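Hemoglobin subunit beta (Isurus oxyrinchus, PDB 3MKB) binds oxygen reversibly at a haem iron and, as part of a four-chain haemoglobin, probably carries it in the blood of the shortfin mako shark. Local coordinates at residues I23-L28 with F48-H53. Numbering follows the deposited sequence.
Sequences IGTKAL and FSASIH. With HEM (protoporphyrin IX containing Fe), chain F.
L28 reaches from helix 20-34 to the start of helix 50-65 and does most of the apolar work. Its CD1 methyl sits 3.9 Å from CA of A50. The same methyl meets the F48 ring at its edge, close to the ring plane, with F48 CZ 4.1 Å away. The other branch, CD2, lies near the H53 ring, and the two side chains cross at about a right angle. The two branches of one leucine thus touch F48, ahead of the helix, and two residues of its first turn, A50 and H53.

A turn earlier, T25 packs against the backbone of S51. A chi1 of -62° sets OG1 beside the backbone N and CG2 anti to it, which brings the methyl to 3.7 Å from S51 CA. T25 OG1 lies 3.3 Å from the same CA. That hydroxyl is hydrogen-bonded to S21 O, one turn back on its own helix; no hydrogen bond joins the two segments.

Polar bonding instead shapes the start of helix 50-65: S49 is its N-cap, OG accepting a weak bond from I52 N (3.4 Å). A50 N stands over one face of the F48 ring, toward the rim, and that ring also meets F42.

H53 carries the contact to the haem, whose iron binds water 1. The position of H53 is consistent with the distal histidine of helix E, making this the globin-fold packing of helices B and E beside the distal haem pocket.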
ATOM      1  N   ILE B  23      -9.334  -9.276  23.804  1.00 31.57           N
ATOM      2  CA  ILE B  23      -8.942  -8.392  22.720  1.00 30.78           C
ATOM      3  C   ILE B  23      -8.620  -9.131  21.396  1.00 31.17           C
ATOM      4  O   ILE B  23      -9.134  -8.739  20.366  1.00 31.32           O
ATOM      5  CB  ILE B  23      -7.745  -7.497  23.148  1.00 31.41           C
ATOM      6  CG1 ILE B  23      -8.118  -6.612  24.357  1.00 30.12           C
ATOM      7  CG2 ILE B  23      -7.214  -6.694  21.991  1.00 31.72           C
ATOM      8  CD1 ILE B  23      -6.881  -5.955  25.053  1.00 29.88           C
ATOM      9  N   GLY B  24      -7.734 -10.146  21.425  1.00 29.05           N
ATOM     10  CA  GLY B  24      -7.363 -10.925  20.253  1.00 29.92           C
ATOM     11  C   GLY B  24      -8.551 -11.629  19.615  1.00 29.98           C
ATOM     12  O   GLY B  24      -8.698 -11.643  18.380  1.00 29.68           O
ATOM     13  N   THR B  25      -9.425 -12.148  20.461  1.00 28.55           N
ATOM     14  CA  THR B  25     -10.614 -12.851  19.997  1.00 31.50           C
ATOM     15  C   THR B  25     -11.484 -11.857  19.182  1.00 30.84           C
ATOM     16  O   THR B  25     -11.795 -12.132  18.030  1.00 32.64           O
ATOM     17  CB  THR B  25     -11.395 -13.499  21.176  1.00 28.92           C
ATOM     18  OG1 THR B  25     -10.544 -14.474  21.808  1.00 32.73           O
ATOM     19  CG2 THR B  25     -12.634 -14.208  20.670  1.00 35.76           C
ATOM     20  N   LYS B  26     -11.813 -10.717  19.765  1.00 30.74           N
ATOM     21  CA  LYS B  26     -12.570  -9.657  19.060  1.00 31.15           C
ATOM     22  C   LYS B  26     -11.834  -9.137  17.854  1.00 30.98           C
ATOM     23  O   LYS B  26     -12.465  -8.867  16.847  1.00 30.97           O
ATOM     24  CB  LYS B  26     -12.885  -8.475  19.970  1.00 30.95           C
ATOM     25  CG  LYS B  26     -13.590  -8.854  21.246  1.00 33.50           C
ATOM     26  CD  LYS B  26     -13.752  -7.650  22.154  1.00 37.09           C
ATOM     27  CE  LYS B  26     -14.183  -8.081  23.555  1.00 39.61           C
ATOM     28  NZ  LYS B  26     -14.350  -6.917  24.497  1.00 41.50           N
ATOM     29  N   ALA B  27     -10.502  -8.970  17.948  1.00 30.52           N
ATOM     30  CA  ALA B  27      -9.754  -8.456  16.753  1.00 31.16           C
ATOM     31  C   ALA B  27      -9.847  -9.409  15.539  1.00 32.13           C
ATOM     32  O   ALA B  27     -10.039  -8.974  14.405  1.00 31.96           O
ATOM     33  CB  ALA B  27      -8.294  -8.153  17.072  1.00 29.26           C
ATOM     34  N   LEU B  28      -9.642 -10.699  15.801  1.00 32.61           N
ATOM     35  CA  LEU B  28      -9.782 -11.738  14.808  1.00 34.02           C
ATOM     36  C   LEU B  28     -11.187 -11.716  14.176  1.00 33.32           C
ATOM     37  O   LEU B  28     -11.333 -11.783  12.921  1.00 32.23           O
ATOM     38  CB  LEU B  28      -9.497 -13.096  15.490  1.00 33.65           C
ATOM     39  CG  LEU B  28      -8.645 -14.211  14.915  1.00 36.82           C
ATOM     40  CD1 LEU B  28      -9.512 -15.450  14.554  1.00 39.49           C
ATOM     41  CD2 LEU B  28      -7.663 -13.844  13.766  1.00 35.84           C
ATOM     42  N   PHE B  48     -13.299 -25.036  14.551  1.00 56.05           N
ATOM     43  CA  PHE B  48     -12.645 -23.714  14.637  1.00 55.79           C
ATOM     44  C   PHE B  48     -13.313 -22.707  15.590  1.00 54.74           C
ATOM     45  O   PHE B  48     -14.503 -22.402  15.449  1.00 54.45           O
ATOM     46  CB  PHE B  48     -12.463 -23.058  13.252  1.00 56.44           C
ATOM     47  CG  PHE B  48     -12.093 -21.582  13.321  1.00 56.31           C
ATOM     48  CD1 PHE B  48     -13.073 -20.601  13.185  1.00 57.49           C
ATOM     49  CD2 PHE B  48     -10.771 -21.189  13.541  1.00 57.75           C
ATOM     50  CE1 PHE B  48     -12.748 -19.245  13.249  1.00 58.11           C
ATOM     51  CE2 PHE B  48     -10.428 -19.842  13.611  1.00 57.29           C
ATOM     52  CZ  PHE B  48     -11.416 -18.866  13.457  1.00 57.48           C
ATOM     53  N   SER B  49     -12.496 -22.170  16.509  1.00 53.00           N
ATOM     54  CA  SER B  49     -12.868 -21.124  17.456  1.00 51.25           C
ATOM     55  C   SER B  49     -11.904 -19.922  17.343  1.00 50.05           C
ATOM     56  O   SER B  49     -10.668 -20.071  17.456  1.00 48.14           O
ATOM     57  CB  SER B  49     -12.867 -21.699  18.883  1.00 51.18           C
ATOM     58  OG  SER B  49     -13.007 -20.690  19.876  1.00 51.20           O
ATOM     59  N   ALA B  50     -12.476 -18.743  17.082  1.00 49.12           N
ATOM     60  CA  ALA B  50     -11.701 -17.472  17.040  1.00 48.48           C
ATOM     61  C   ALA B  50     -10.894 -17.292  18.339  1.00 48.04           C
ATOM     62  O   ALA B  50      -9.731 -16.838  18.341  1.00 45.99           O
ATOM     63  CB  ALA B  50     -12.639 -16.296  16.870  1.00 47.58           C
ATOM     64  N   SER B  51     -11.550 -17.681  19.432  1.00 47.84           N
ATOM     65  CA  SER B  51     -11.012 -17.544  20.759  1.00 49.36           C
ATOM     66  C   SER B  51      -9.765 -18.404  20.879  1.00 49.23           C
ATOM     67  O   SER B  51      -8.735 -17.937  21.337  1.00 49.04           O
ATOM     68  CB  SER B  51     -12.089 -17.884  21.794  1.00 49.92           C
ATOM     69  OG  SER B  51     -11.540 -18.078  23.085  1.00 53.34           O
ATOM     70  N   ILE B  52      -9.830 -19.642  20.408  1.00 49.13           N
ATOM     71  CA  ILE B  52      -8.635 -20.506  20.410  1.00 49.87           C
ATOM     72  C   ILE B  52      -7.505 -19.916  19.603  1.00 49.61           C
ATOM     73  O   ILE B  52      -6.325 -20.027  19.952  1.00 49.94           O
ATOM     74  CB  ILE B  52      -8.915 -21.848  19.733  1.00 49.47           C
ATOM     75  CG1 ILE B  52     -10.241 -22.409  20.201  1.00 50.44           C
ATOM     76  CG2 ILE B  52      -7.774 -22.763  19.957  1.00 50.72           C
ATOM     77  CD1 ILE B  52     -10.219 -23.031  21.562  1.00 47.42           C
ATOM     78  N   HIS B  53      -7.855 -19.307  18.478  1.00 49.87           N
ATOM     79  CA  HIS B  53      -6.800 -18.799  17.642  1.00 49.33           C
ATOM     80  C   HIS B  53      -6.135 -17.580  18.265  1.00 48.03           C
ATOM     81  O   HIS B  53      -4.915 -17.412  18.174  1.00 47.88           O
ATOM     82  CB  HIS B  53      -7.267 -18.516  16.231  1.00 51.00           C
ATOM     83  CG  HIS B  53      -6.132 -18.132  15.340  1.00 52.53           C
ATOM     84  ND1 HIS B  53      -5.365 -19.067  14.680  1.00 54.99           N
ATOM     85  CD2 HIS B  53      -5.574 -16.927  15.083  1.00 52.87           C
ATOM     86  CE1 HIS B  53      -4.401 -18.444  14.022  1.00 55.80           C
ATOM     87  NE2 HIS B  53      -4.507 -17.145  14.250  1.00 54.98           N
TER
HETATM   88  CHA HEM F 137      -0.670 -20.128  13.702  1.00 35.46           C
HETATM   89  CHB HEM F 137       1.129 -16.082  15.615  1.00 36.27           C
HETATM   90  CHC HEM F 137      -0.994 -13.653  12.082  1.00 36.27           C
HETATM   91  CHD HEM F 137      -3.060 -17.695  10.280  1.00 36.71           C
HETATM   92  C1A HEM F 137       0.048 -19.236  14.435  1.00 38.47           C
HETATM   93  C2A HEM F 137       0.968 -19.611  15.456  1.00 37.72           C
HETATM   94  C3A HEM F 137       1.443 -18.502  15.992  1.00 37.03           C
HETATM   95  C4A HEM F 137       0.850 -17.401  15.322  1.00 37.66           C
HETATM   96  CMA HEM F 137       2.474 -18.427  17.138  1.00 36.48           C
HETATM   97  CAA HEM F 137       1.318 -21.052  15.893  1.00 39.03           C
HETATM   98  CBA HEM F 137       2.382 -21.647  14.979  1.00 43.88           C
HETATM   99  CGA HEM F 137       2.784 -23.001  15.542  1.00 48.10           C
HETATM  100  O1A HEM F 137       3.582 -23.053  16.512  1.00 51.13           O
HETATM  101  O2A HEM F 137       2.305 -24.025  15.025  1.00 46.63           O
HETATM  102  C1B HEM F 137       0.723 -15.039  14.859  1.00 36.26           C
HETATM  103  C2B HEM F 137       1.036 -13.628  15.073  1.00 34.68           C
HETATM  104  C3B HEM F 137       0.421 -12.969  14.074  1.00 36.05           C
HETATM  105  C4B HEM F 137      -0.279 -13.931  13.213  1.00 35.12           C
HETATM  106  CMB HEM F 137       1.886 -12.977  16.213  1.00 32.30           C
HETATM  107  CAB HEM F 137       0.450 -11.450  13.842  1.00 33.24           C
HETATM  108  CBB HEM F 137       0.825 -11.064  12.615  1.00 35.44           C
HETATM  109  C1C HEM F 137      -1.761 -14.530  11.311  1.00 38.44           C
HETATM  110  C2C HEM F 137      -2.675 -14.174  10.248  1.00 36.51           C
HETATM  111  C3C HEM F 137      -3.249 -15.276   9.788  1.00 39.16           C
HETATM  112  C4C HEM F 137      -2.710 -16.389  10.503  1.00 39.50           C
HETATM  113  CMC HEM F 137      -3.011 -12.776   9.727  1.00 38.80           C
HETATM  114  CAC HEM F 137      -4.278 -15.380   8.638  1.00 41.16           C
HETATM  115  CBC HEM F 137      -5.301 -14.502   8.515  1.00 44.55           C
HETATM  116  C1D HEM F 137      -2.670 -18.728  11.070  1.00 35.09           C
HETATM  117  C2D HEM F 137      -3.122 -20.104  10.989  1.00 35.58           C
HETATM  118  C3D HEM F 137      -2.358 -20.832  12.079  1.00 37.05           C
HETATM  119  C4D HEM F 137      -1.531 -19.839  12.704  1.00 33.55           C
HETATM  120  CMD HEM F 137      -4.161 -20.707  10.024  1.00 33.58           C
HETATM  121  CAD HEM F 137      -2.416 -22.322  12.497  1.00 38.09           C
HETATM  122  CBD HEM F 137      -3.590 -22.581  13.413  1.00 43.69           C
HETATM  123  CGD HEM F 137      -3.678 -24.111  13.528  1.00 51.51           C
HETATM  124  O1D HEM F 137      -3.445 -24.631  14.651  1.00 55.61           O
HETATM  125  O2D HEM F 137      -3.970 -24.856  12.527  1.00 54.02           O
HETATM  126  NA  HEM F 137      -0.023 -17.857  14.361  1.00 38.00           N
HETATM  127  NB  HEM F 137      -0.047 -15.177  13.735  1.00 35.75           N
HETATM  128  NC  HEM F 137      -1.802 -15.910  11.446  1.00 38.74           N
HETATM  129  ND  HEM F 137      -1.729 -18.629  12.073  1.00 39.29           N
HETATM  130 FE   HEM F 137      -0.839 -16.880  12.784  1.00 40.18          FE
HETATM  131  O   HOH W   1      -2.660 -16.213  13.829  1.00 54.51           O